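Local coordinates for dehalogenase (Rhodospirillaceae, PDB 6A41), which probably catalyses removal of halogen from organic substrates, as a tetrameric Rossmann-fold relative of the short-chain dehydrogenases/reductases, at residues H56-V61 and V67-K72; S122-K127 and A164-R169; I221-L224 and G228-F231. All blocks are in the same frame, centred on the assembly; numbering follows the deposited sequence.

The three contacts follow one another along the chain of a Rossmann-type parallel sheet flanked by helices. Interaction 1 sits at the edge strand 56-57 and the helix 63-74 behind it. That helix leans on helix 98-126, where interaction 2 begins: the two contacts meet where Leu71 CD2 lies 3.7 Å from Ser122 OG, although their centres are 22 Å apart. Interaction 3, at the end of helix 214-225, is separate from both; its nearest atoms are about 8 Å from interaction 2 and about 14 Å from interaction 1. Interactions 2 and 3 both touch the third subunit, and interaction 2 also meets the second, whereas interaction 1 touches no other chain of the tetramer.

Interaction 1: residues H56-V61 and V67-K72; sequences HALSAV and VELALK
Leu58 and Leu69 face each other across the strand-to-helix connection of a beta-alpha-beta crossover: the chain leaves the edge strand 56-57, turns through residues 58-61 and enters helix 63-74, which carries it over to strand 79-83 of the Rossmann-type sheet. The contact is almost wholly van der Waals packing, with no hydrogen bond between the two segments, and each leucine does a different job in it. Leu58 has CG swung to the side of its own backbone N, opposite the carbonyl carbon (chi1 -67°), and this presents both methyls to the helix. CD1 meets the methyl of the next helical residue, Ala70 CB, at 3.9 Å, while CD2 reaches the backbone itself, 3.9 Å from Ala70 CA. The same CD2 also lies 4.0 Å from Leu69 CG, so one methyl sits against two consecutive helical residues.

Leu69 answers in the other direction. Its CG stands opposite the backbone N (chi1 -166°), carrying the branch outward from the helix and over the turn. There CD2 does nearly all the touching: it comes within 3.7 Å of Ala60 N and 3.8 Å of Ala60 CB, tip to tip with that methyl. The hydroxyl of Ser59 bounds the exposed margin of this patch.

On the inner side, Leu58 also packs on Met66 and Ala70 on Ile77, which carries the apolar layer inward, while the backbone of His56 and Leu58 is bonded to the neighbouring strand 31-34. Helix 42-51 approaches the same strand end through Glu49, whose carboxylate accepts from Ala57 N. The imidazole of His56 turns its edge to the leucine: Leu58 CD2 lies in the plane of the ring, 3.8 Å from His56 CD2.

Interaction 2: residues S122-K127 and A164-R169; sequences SMRKRK and AKELGR
The backbone oxygen of Arg124, whose side chain reaches across to Leu167 and Glu166, takes two bonds from a single residue: Lys127 N at 3.2 Å and, more weakly, Lys127 NZ at 3.3 Å. Lys127 leaves helical geometry with a positive phi of 56°, and its side chain folds back over the end of the helix to reach that oxygen.

The Arg124 chain runs extended from CG to NE and crosses the Leu167 side chain at about a right angle. Leu167 CD2 comes up under the middle of the guanidinium, 3.3 Å from its plane, with NH2 at 3.4 Å and CZ at 3.5 Å from that methyl. One face of the charged group is therefore laid on hydrocarbon. At the edge, near the plane, NH2 gives a weak hydrogen bond to Glu166 O, long at 3.5 Å and bent to 140° at the hydrogen.

Two neighbouring helices on one face of the Rossmann-type sheet meet here: helix 98-126 leads into strand 129-136, and helix 160-167 leads into strand 172-179, whose Ile172 packs against both Arg124 and Leu167. Just before that strand, Asp170 forms salt bridges with Arg124 NH1 and Lys127 NZ, one carboxylate oxygen to each, and so ties down the guanidinium and the folded lysine together.

Glu166 projects with CG opposite its backbone N (chi1 175°), and its CG methylene lies 3.8 Å from Arg124 NH2. Its carboxylate remains beyond salt-bridge range, OE2 standing 4.1 Å from Arg124 NH2, and OE2 instead accepts from Leu93 N of the second subunit. Leu93 of that subunit packs on Leu167 as well.

Interaction 3: residues I221-L224 and G228-F231; sequences ICFL and GAGF
The methyl of Ala229 sits over one face of the Phe223 ring, and the rest of the contact is arranged around that approach. Ala229 CB lies 4.0 Å from the ring centroid and 21° off the normal, a CH-pi contact displaced toward the rim, where Phe223 CZ is the closest ring atom at 3.8 Å. With CG opposite the backbone N (chi1 168°), the ring leans outward and toward the C-terminal end of the helix, over the turn that follows.

Beneath the ring, the same methyl is hemmed in by backbone. It is only 3.2 Å from Phe223 O, a tight fit, and 3.7 Å from Leu224 O, and sits in the corner formed by the ring face and these two carbonyls, in the last turn of the helix. Phe223 O is also taken up by the hydroxyl of Ser226. The CB of Leu224 leaves the backbone away from the loop; its side chain packs on Val132 and Val177 of the sheet, and only CD2 makes a loose contact with the alanine methyl, at 4.4 Å.

One water lies within hydrogen-bonding distance of Leu224 O (2.8 Å) and Ala229 O (2.9 Å) and bridges the helix to the loop, with no direct hydrogen bond between the segments; it has more acceptors around it than protons. Phe223 also stacks on Phe223 of the third subunit. A helix 214-225 that meets its counterpart in another chain, followed by a loop running into the final strand 236-239, is consistent with a subunit interface of tetrameric short-chain dehydrogenases/reductases.

Interaction 1: residues H56-V61 and V67-K72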
ATOM      1  N   HIS A  56     -29.329 -22.154  -8.267  1.00 14.20           N
ATOM      2  CA  HIS A  56     -30.726 -21.654  -8.401  1.00 14.14           C
ATOM      3  C   HIS A  56     -30.711 -20.208  -8.977  1.00 13.26           C
ATOM      4  O   HIS A  56     -30.189 -19.235  -8.341  1.00 11.50           O
ATOM      5  CB  HIS A  56     -31.397 -21.636  -7.053  1.00 15.02           C
ATOM      6  CG  HIS A  56     -32.821 -21.113  -7.092  1.00 17.12           C
ATOM      7  ND1 HIS A  56     -33.890 -21.878  -7.536  1.00 19.29           N
ATOM      8  CD2 HIS A  56     -33.353 -19.925  -6.713  1.00 18.96           C
ATOM      9  CE1 HIS A  56     -35.001 -21.137  -7.516  1.00 20.42           C
ATOM     10  NE2 HIS A  56     -34.711 -19.966  -6.960  1.00 19.08           N
ATOM     11  N   ALA A  57     -31.362 -20.011 -10.095  1.00 12.50           N
ATOM     12  CA  ALA A  57     -31.519 -18.670 -10.686  1.00 12.20           C
ATOM     13  C   ALA A  57     -32.754 -17.993 -10.037  1.00 12.92           C
ATOM     14  O   ALA A  57     -33.882 -18.522 -10.120  1.00 12.42           O
ATOM     15  CB  ALA A  57     -31.661 -18.808 -12.192  1.00 12.39           C
ATOM     16  N   LEU A  58     -32.569 -16.839  -9.405  1.00 12.67           N
ATOM     17  CA  LEU A  58     -33.665 -16.140  -8.738  1.00 13.80           C
ATOM     18  C   LEU A  58     -34.443 -15.328  -9.762  1.00 13.96           C
ATOM     19  O   LEU A  58     -33.853 -14.657 -10.674  1.00 14.14           O
ATOM     20  CB  LEU A  58     -33.064 -15.166  -7.727  1.00 13.98           C
ATOM     21  CG  LEU A  58     -32.378 -15.919  -6.582  1.00 14.43           C
ATOM     22  CD1 LEU A  58     -31.406 -14.945  -5.875  1.00 15.08           C
ATOM     23  CD2 LEU A  58     -33.408 -16.348  -5.568  1.00 15.17           C
ATOM     24  N   SER A  59     -35.752 -15.386  -9.668  1.00 13.94           N
ATOM     25  CA  SER A  59     -36.575 -14.777 -10.713  1.00 15.59           C
ATOM     26  C   SER A  59     -36.825 -13.271 -10.416  1.00 17.26           C
ATOM     27  O   SER A  59     -37.212 -12.532 -11.292  1.00 17.38           O
ATOM     28  CB  SER A  59     -37.897 -15.567 -10.877  1.00 17.27           C
ATOM     29  OG  SER A  59     -38.521 -15.559  -9.630  1.00 17.28           O
ATOM     30  N   ALA A  60     -36.480 -12.789  -9.231  1.00 17.62           N
ATOM     31  CA  ALA A  60     -36.590 -11.322  -8.933  1.00 17.94           C
ATOM     32  C   ALA A  60     -35.298 -10.667  -9.252  1.00 18.79           C
ATOM     33  O   ALA A  60     -34.213 -11.241  -8.984  1.00 17.97           O
ATOM     34  CB  ALA A  60     -36.983 -11.068  -7.490  1.00 18.96           C
ATOM     35  N   VAL A  61     -35.407  -9.507  -9.899  1.00 18.20           N
ATOM     36  CA  VAL A  61     -34.216  -8.822 -10.418  1.00 20.61           C
ATOM     37  C   VAL A  61     -33.918  -7.538  -9.715  1.00 21.33           C
ATOM     38  O   VAL A  61     -32.752  -7.172  -9.687  1.00 23.70           O
ATOM     39  CB  VAL A  61     -34.248  -8.559 -11.937  1.00 21.82           C
ATOM     40  CG1 VAL A  61     -34.353  -9.928 -12.649  1.00 22.73           C
ATOM     41  CG2 VAL A  61     -35.353  -7.598 -12.349  1.00 25.06           C
ATOM     42  N   VAL A  67     -33.294  -9.842  -2.830  1.00 15.37           N
ATOM     43  CA  VAL A  67     -32.784 -10.270  -1.490  1.00 16.03           C
ATOM     44  C   VAL A  67     -33.809 -10.980  -0.662  1.00 16.52           C
ATOM     45  O   VAL A  67     -33.503 -11.992  -0.041  1.00 16.44           O
ATOM     46  CB  VAL A  67     -32.118  -9.099  -0.722  1.00 14.88           C
ATOM     47  CG1 VAL A  67     -31.745  -9.477   0.708  1.00 14.79           C
ATOM     48  CG2 VAL A  67     -30.891  -8.736  -1.469  1.00 14.69           C
ATOM     49  N   GLU A  68     -35.022 -10.457  -0.659  1.00 17.50           N
ATOM     50  CA  GLU A  68     -36.078 -11.092   0.100  1.00 18.94           C
ATOM     51  C   GLU A  68     -36.337 -12.523  -0.416  1.00 17.72           C
ATOM     52  O   GLU A  68     -36.506 -13.446   0.400  1.00 16.14           O
ATOM     53  CB  GLU A  68     -37.345 -10.253  -0.008  1.00 21.57           C
ATOM     54  CG  GLU A  68     -38.558 -10.898   0.675  1.00 27.43           C
ATOM     55  CD  GLU A  68     -39.848 -10.093   0.526  1.00 31.77           C
ATOM     56  OE1 GLU A  68     -39.809  -8.846   0.354  1.00 39.26           O
ATOM     57  OE2 GLU A  68     -40.904 -10.707   0.590  1.00 39.89           O
ATOM     58  N   LEU A  69     -36.360 -12.682  -1.740  1.00 16.49           N
ATOM     59  CA  LEU A  69     -36.476 -13.966  -2.343  1.00 17.15           C
ATOM     60  C   LEU A  69     -35.300 -14.914  -2.042  1.00 16.90           C
ATOM     61  O   LEU A  69     -35.518 -16.120  -1.772  1.00 16.68           O
ATOM     62  CB  LEU A  69     -36.616 -13.788  -3.840  1.00 17.73           C
ATOM     63  CG  LEU A  69     -37.069 -14.996  -4.629  1.00 18.37           C
ATOM     64  CD1 LEU A  69     -38.429 -15.547  -4.181  1.00 19.51           C
ATOM     65  CD2 LEU A  69     -37.064 -14.617  -6.123  1.00 19.00           C
ATOM     66  N   ALA A  70     -34.086 -14.405  -2.131  1.00 16.20           N
ATOM     67  CA  ALA A  70     -32.846 -15.206  -1.848  1.00 15.92           C
ATOM     68  C   ALA A  70     -32.979 -15.688  -0.448  1.00 17.11           C
ATOM     69  O   ALA A  70     -32.792 -16.875  -0.163  1.00 17.80           O
ATOM     70  CB  ALA A  70     -31.611 -14.340  -1.986  1.00 15.19           C
ATOM     71  N   LEU A  71     -33.356 -14.817   0.473  1.00 17.94           N
ATOM     72  CA  LEU A  71     -33.438 -15.196   1.894  1.00 19.24           C
ATOM     73  C   LEU A  71     -34.519 -16.210   2.178  1.00 21.49           C
ATOM     74  O   LEU A  71     -34.343 -17.070   3.002  1.00 22.93           O
ATOM     75  CB  LEU A  71     -33.694 -13.971   2.785  1.00 20.34           C
ATOM     76  CG  LEU A  71     -32.412 -13.172   3.014  1.00 22.72           C
ATOM     77  CD1 LEU A  71     -32.761 -11.890   3.737  1.00 23.76           C
ATOM     78  CD2 LEU A  71     -31.380 -13.967   3.927  1.00 23.06           C
ATOM     79  N   LYS A  72     -35.688 -16.055   1.578  1.00 23.52           N
ATOM     80  CA  LYS A  72     -36.726 -17.079   1.621  1.00 28.22           C
ATOM     81  C   LYS A  72     -36.318 -18.488   1.155  1.00 28.05           C
ATOM     82  O   LYS A  72     -36.833 -19.477   1.638  1.00 27.48           O
ATOM     83  CB  LYS A  72     -37.901 -16.645   0.746  1.00 32.82           C
ATOM     84  CG  LYS A  72     -39.059 -16.047   1.453  1.00 39.06           C
ATOM     85  CD  LYS A  72     -40.202 -17.078   1.552  1.00 45.46           C
ATOM     86  CE  LYS A  72     -41.560 -16.409   1.531  1.00 51.97           C
ATOM     87  NZ  LYS A  72     -41.562 -15.230   2.483  1.00 57.06           N
TER

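Interaction 2: residues S122-K127 and A164-R169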
ATOM      1  N   SER A 122     -29.398  -9.620   8.011  1.00 13.50           N
ATOM      2  CA  SER A 122     -29.638 -11.052   8.249  1.00 15.04           C
ATOM      3  C   SER A 122     -28.420 -11.786   8.799  1.00 14.35           C
ATOM      4  O   SER A 122     -28.560 -12.691   9.615  1.00 14.74           O
ATOM      5  CB  SER A 122     -30.118 -11.757   6.975  1.00 14.87           C
ATOM      6  OG  SER A 122     -29.082 -11.831   5.972  1.00 14.48           O
HETATM    7  N   MSE A 123     -27.234 -11.362   8.378  1.00 14.00           N
HETATM    8  CA  MSE A 123     -25.951 -11.929   8.849  1.00 14.71           C
HETATM    9  C   MSE A 123     -25.696 -11.526  10.247  1.00 14.90           C
HETATM   10  O   MSE A 123     -25.174 -12.326  11.035  1.00 13.01           O
HETATM   11  CB  MSE A 123     -24.784 -11.474   7.974  1.00 15.24           C
HETATM   12  CG  MSE A 123     -25.035 -11.873   6.533  1.00 15.07           C
HETATM   13 SE   MSE A 123     -23.470 -11.366   5.447  1.00 19.04          SE
HETATM   14  CE  MSE A 123     -23.742 -12.572   3.954  1.00 17.16           C
ATOM     15  N   ARG A 124     -26.020 -10.270  10.599  1.00 16.53           N
ATOM     16  CA  ARG A 124     -25.719  -9.802  11.920  1.00 18.21           C
ATOM     17  C   ARG A 124     -26.468 -10.608  13.010  1.00 21.11           C
ATOM     18  O   ARG A 124     -25.909 -10.917  14.072  1.00 19.20           O
ATOM     19  CB  ARG A 124     -25.988  -8.319  12.079  1.00 18.47           C
ATOM     20  CG  ARG A 124     -25.083  -7.418  11.198  1.00 20.89           C
ATOM     21  CD  ARG A 124     -25.379  -6.031  11.770  1.00 25.00           C
ATOM     22  NE  ARG A 124     -24.710  -4.870  11.321  1.00 27.77           N
ATOM     23  CZ  ARG A 124     -23.647  -4.376  11.896  1.00 29.85           C
ATOM     24  NH1 ARG A 124     -23.013  -4.995  12.855  1.00 30.63           N
ATOM     25  NH2 ARG A 124     -23.148  -3.295  11.399  1.00 34.91           N
ATOM     26  N   LYS A 125     -27.710 -10.910  12.675  1.00 24.43           N
ATOM     27  CA  LYS A 125     -28.579 -11.622  13.564  1.00 28.13           C
ATOM     28  C   LYS A 125     -27.964 -12.982  13.761  1.00 28.77           C
ATOM     29  O   LYS A 125     -28.117 -13.490  14.825  1.00 26.74           O
ATOM     30  CB  LYS A 125     -29.951 -11.794  12.899  1.00 30.62           C
ATOM     31  CG  LYS A 125     -30.929 -10.615  12.879  1.00 32.79           C
ATOM     32  CD  LYS A 125     -31.327 -10.254  14.287  1.00 36.44           C
ATOM     33  CE  LYS A 125     -32.627  -9.490  14.258  1.00 41.87           C
ATOM     34  NZ  LYS A 125     -33.032  -9.114  15.635  1.00 46.88           N
ATOM     35  N   ARG A 126     -27.406 -13.604  12.691  1.00 26.70           N
ATOM     36  CA  ARG A 126     -26.608 -14.925  12.794  1.00 28.21           C
ATOM     37  C   ARG A 126     -25.189 -14.878  13.433  1.00 25.09           C
ATOM     38  O   ARG A 126     -24.691 -15.894  13.931  1.00 24.27           O
ATOM     39  CB  ARG A 126     -26.482 -15.602  11.393  1.00 29.83           C
ATOM     40  CG  ARG A 126     -27.862 -15.822  10.789  1.00 33.89           C
ATOM     41  CD  ARG A 126     -27.953 -15.918   9.269  1.00 37.83           C
ATOM     42  NE  ARG A 126     -26.777 -16.561   8.679  1.00 39.84           N
ATOM     43  CZ  ARG A 126     -26.504 -17.873   8.831  1.00 38.66           C
ATOM     44  NH1 ARG A 126     -27.328 -18.705   9.505  1.00 37.70           N
ATOM     45  NH2 ARG A 126     -25.443 -18.362   8.263  1.00 35.49           N
ATOM     46  N   LYS A 127     -24.556 -13.706  13.506  1.00 20.15           N
ATOM     47  CA  LYS A 127     -23.168 -13.564  13.868  1.00 20.06           C
ATOM     48  C   LYS A 127     -22.242 -14.383  12.955  1.00 17.24           C
ATOM     49  O   LYS A 127     -21.281 -14.978  13.427  1.00 15.79           O
ATOM     50  CB  LYS A 127     -22.851 -13.877  15.300  1.00 22.94           C
ATOM     51  CG  LYS A 127     -23.806 -13.198  16.295  1.00 26.37           C
ATOM     52  CD  LYS A 127     -23.454 -11.769  16.490  1.00 27.21           C
ATOM     53  CE  LYS A 127     -24.352 -11.203  17.565  1.00 30.66           C
ATOM     54  NZ  LYS A 127     -24.805  -9.940  17.065  1.00 33.25           N
ATOM     55  N   ALA A 164     -15.566  -3.583   6.870  1.00  8.52           N
ATOM     56  CA  ALA A 164     -14.987  -4.636   7.671  1.00  9.29           C
ATOM     57  C   ALA A 164     -14.997  -4.239   9.158  1.00  9.53           C
ATOM     58  O   ALA A 164     -15.313  -5.045  10.034  1.00  9.98           O
ATOM     59  CB  ALA A 164     -13.534  -4.986   7.217  1.00  9.04           C
ATOM     60  N   LYS A 165     -14.628  -3.020   9.415  1.00  9.92           N
ATOM     61  CA  LYS A 165     -14.649  -2.561  10.772  1.00 10.82           C
ATOM     62  C   LYS A 165     -16.024  -2.534  11.355  1.00 10.93           C
ATOM     63  O   LYS A 165     -16.213  -2.847  12.529  1.00 10.63           O
ATOM     64  CB  LYS A 165     -13.916  -1.237  10.952  1.00 11.18           C
ATOM     65  CG  LYS A 165     -12.408  -1.371  10.718  1.00 11.82           C
ATOM     66  CD  LYS A 165     -11.688  -0.033  10.818  1.00 12.35           C
ATOM     67  CE  LYS A 165     -10.184  -0.191  10.823  1.00 13.99           C
ATOM     68  NZ  LYS A 165      -9.578   1.144  10.906  1.00 15.14           N
ATOM     69  N   GLU A 166     -16.963  -2.127  10.548  1.00 11.24           N
ATOM     70  CA  GLU A 166     -18.327  -1.940  11.022  1.00 12.34           C
ATOM     71  C   GLU A 166     -19.049  -3.293  11.311  1.00 12.83           C
ATOM     72  O   GLU A 166     -19.803  -3.449  12.315  1.00 13.10           O
ATOM     73  CB  GLU A 166     -19.032  -1.137   9.885  1.00 13.81           C
ATOM     74  CG  GLU A 166     -20.495  -0.924  10.089  1.00 15.96           C
ATOM     75  CD  GLU A 166     -21.149   0.140   9.180  1.00 18.51           C
ATOM     76  OE1 GLU A 166     -20.473   1.059   8.576  1.00 19.68           O
ATOM     77  OE2 GLU A 166     -22.404   0.050   9.177  1.00 19.77           O
ATOM     78  N   LEU A 167     -18.737  -4.339  10.547  1.00 11.63           N
ATOM     79  CA  LEU A 167     -19.362  -5.627  10.676  1.00 12.00           C
ATOM     80  C   LEU A 167     -18.525  -6.685  11.399  1.00 12.23           C
ATOM     81  O   LEU A 167     -19.067  -7.760  11.763  1.00 12.00           O
ATOM     82  CB  LEU A 167     -19.636  -6.162   9.270  1.00 12.49           C
ATOM     83  CG  LEU A 167     -20.652  -5.391   8.458  1.00 13.34           C
ATOM     84  CD1 LEU A 167     -20.750  -5.818   7.048  1.00 13.06           C
ATOM     85  CD2 LEU A 167     -22.004  -5.553   9.087  1.00 15.32           C
ATOM     86  N   GLY A 168     -17.264  -6.361  11.742  1.00 12.31           N
ATOM     87  CA  GLY A 168     -16.312  -7.364  12.293  1.00 12.66           C
ATOM     88  C   GLY A 168     -16.664  -7.876  13.669  1.00 13.28           C
ATOM     89  O   GLY A 168     -16.389  -9.070  13.993  1.00 12.61           O
ATOM     90  N   ARG A 169     -17.309  -7.046  14.465  1.00 14.90           N
ATOM     91  CA  ARG A 169     -17.685  -7.534  15.771  1.00 18.77           C
ATOM     92  C   ARG A 169     -18.804  -8.597  15.721  1.00 18.71           C
ATOM     93  O   ARG A 169     -19.009  -9.383  16.706  1.00 17.80           O
ATOM     94  CB  ARG A 169     -18.026  -6.384  16.703  1.00 22.66           C
ATOM     95  CG  ARG A 169     -16.800  -5.507  17.110  1.00 26.76           C
ATOM     96  CD  ARG A 169     -15.545  -6.323  17.545  1.00 31.94           C
ATOM     97  NE  ARG A 169     -14.663  -5.381  18.249  1.00 38.86           N
ATOM     98  CZ  ARG A 169     -13.363  -5.320  18.130  1.00 40.39           C
ATOM     99  NH1 ARG A 169     -12.797  -6.120  17.310  1.00 55.09           N
ATOM    100  NH2 ARG A 169     -12.628  -4.443  18.730  1.00 38.61           N
TER

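Interaction 3: residues I221-L224 and G228-F231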
ATOM      1  N   ILE A 221     -12.335 -16.203  -4.905  1.00  8.78           N
ATOM      2  CA  ILE A 221     -13.584 -15.769  -4.277  1.00  8.69           C
ATOM      3  C   ILE A 221     -14.156 -16.835  -3.352  1.00  9.18           C
ATOM      4  O   ILE A 221     -14.533 -16.501  -2.160  1.00  8.86           O
ATOM      5  CB  ILE A 221     -14.575 -15.298  -5.372  1.00  8.51           C
ATOM      6  CG1 ILE A 221     -14.090 -14.117  -6.180  1.00  8.40           C
ATOM      7  CG2 ILE A 221     -15.983 -15.138  -4.825  1.00  9.00           C
ATOM      8  CD1 ILE A 221     -14.778 -14.005  -7.572  1.00  8.69           C
ATOM      9  N   CYS A 222     -14.205 -18.093  -3.795  1.00  9.05           N
ATOM     10  CA  CYS A 222     -14.610 -19.179  -2.964  1.00 10.04           C
ATOM     11  C   CYS A 222     -13.781 -19.348  -1.671  1.00  9.90           C
ATOM     12  O   CYS A 222     -14.315 -19.521  -0.570  1.00  9.14           O
ATOM     13  CB  CYS A 222     -14.637 -20.500  -3.706  1.00 11.09           C
ATOM     14  SG  CYS A 222     -16.040 -20.554  -4.851  1.00 14.91           S
ATOM     15  N   PHE A 223     -12.459 -19.223  -1.827  1.00  9.54           N
ATOM     16  CA  PHE A 223     -11.643 -19.256  -0.656  1.00  9.43           C
ATOM     17  C   PHE A 223     -12.078 -18.135   0.377  1.00  9.40           C
ATOM     18  O   PHE A 223     -12.290 -18.476   1.589  1.00  8.40           O
ATOM     19  CB  PHE A 223     -10.124 -19.112  -0.989  1.00  9.97           C
ATOM     20  CG  PHE A 223      -9.281 -18.859   0.297  1.00 10.13           C
ATOM     21  CD1 PHE A 223      -9.148 -19.852   1.235  1.00 10.88           C
ATOM     22  CD2 PHE A 223      -8.743 -17.599   0.530  1.00 10.99           C
ATOM     23  CE1 PHE A 223      -8.468 -19.639   2.487  1.00 11.00           C
ATOM     24  CE2 PHE A 223      -8.040 -17.340   1.702  1.00 10.79           C
ATOM     25  CZ  PHE A 223      -7.916 -18.336   2.646  1.00 10.57           C
ATOM     26  N   LEU A 224     -12.300 -16.897  -0.064  1.00  9.05           N
ATOM     27  CA  LEU A 224     -12.671 -15.842   0.885  1.00  9.97           C
ATOM     28  C   LEU A 224     -14.051 -16.084   1.502  1.00 10.96           C
ATOM     29  O   LEU A 224     -14.257 -15.655   2.651  1.00 11.46           O
ATOM     30  CB  LEU A 224     -12.640 -14.458   0.247  1.00  9.89           C
ATOM     31  CG  LEU A 224     -11.198 -14.091  -0.159  1.00 10.20           C
ATOM     32  CD1 LEU A 224     -11.281 -12.888  -1.090  1.00 10.55           C
ATOM     33  CD2 LEU A 224     -10.283 -13.829   1.049  1.00 10.57           C
ATOM     34  N   GLY A 228     -12.170 -21.231   6.396  1.00 15.90           N
ATOM     35  CA  GLY A 228     -10.772 -21.094   6.547  1.00 14.27           C
ATOM     36  C   GLY A 228     -10.264 -19.658   6.353  1.00 13.26           C
ATOM     37  O   GLY A 228      -9.196 -19.329   6.873  1.00 13.20           O
ATOM     38  N   ALA A 229     -11.028 -18.775   5.684  1.00 11.53           N
ATOM     39  CA  ALA A 229     -10.666 -17.366   5.515  1.00 10.53           C
ATOM     40  C   ALA A 229     -11.283 -16.423   6.547  1.00 10.30           C
ATOM     41  O   ALA A 229     -11.292 -15.196   6.370  1.00  9.52           O
ATOM     42  CB  ALA A 229     -11.059 -16.900   4.138  1.00 10.31           C
ATOM     43  N   GLY A 230     -11.688 -17.009   7.655  1.00 10.08           N
ATOM     44  CA  GLY A 230     -12.403 -16.234   8.699  1.00 10.13           C
ATOM     45  C   GLY A 230     -11.579 -15.209   9.443  1.00 10.37           C
ATOM     46  O   GLY A 230     -12.188 -14.441  10.173  1.00 11.18           O
ATOM     47  N   PHE A 231     -10.259 -15.194   9.299  1.00  9.26           N
ATOM     48  CA  PHE A 231      -9.451 -14.206   9.962  1.00  8.62           C
ATOM     49  C   PHE A 231      -8.913 -13.168   8.920  1.00  8.44           C
ATOM     50  O   PHE A 231      -8.038 -12.358   9.255  1.00  8.50           O
ATOM     51  CB  PHE A 231      -8.323 -14.847  10.778  1.00  8.43           C
ATOM     52  CG  PHE A 231      -7.897 -14.042  11.969  1.00  8.45           C
ATOM     53  CD1 PHE A 231      -8.834 -13.624  12.895  1.00  8.51           C
ATOM     54  CD2 PHE A 231      -6.563 -13.637  12.171  1.00  8.57           C
ATOM     55  CE1 PHE A 231      -8.483 -12.861  14.051  1.00  8.92           C
ATOM     56  CE2 PHE A 231      -6.206 -12.886  13.294  1.00  8.59           C
ATOM     57  CZ  PHE A 231      -7.135 -12.489  14.202  1.00  8.86           C
TER
HETATM   58  O   HOH W   1     -13.123 -13.976   4.549  1.00  8.64           O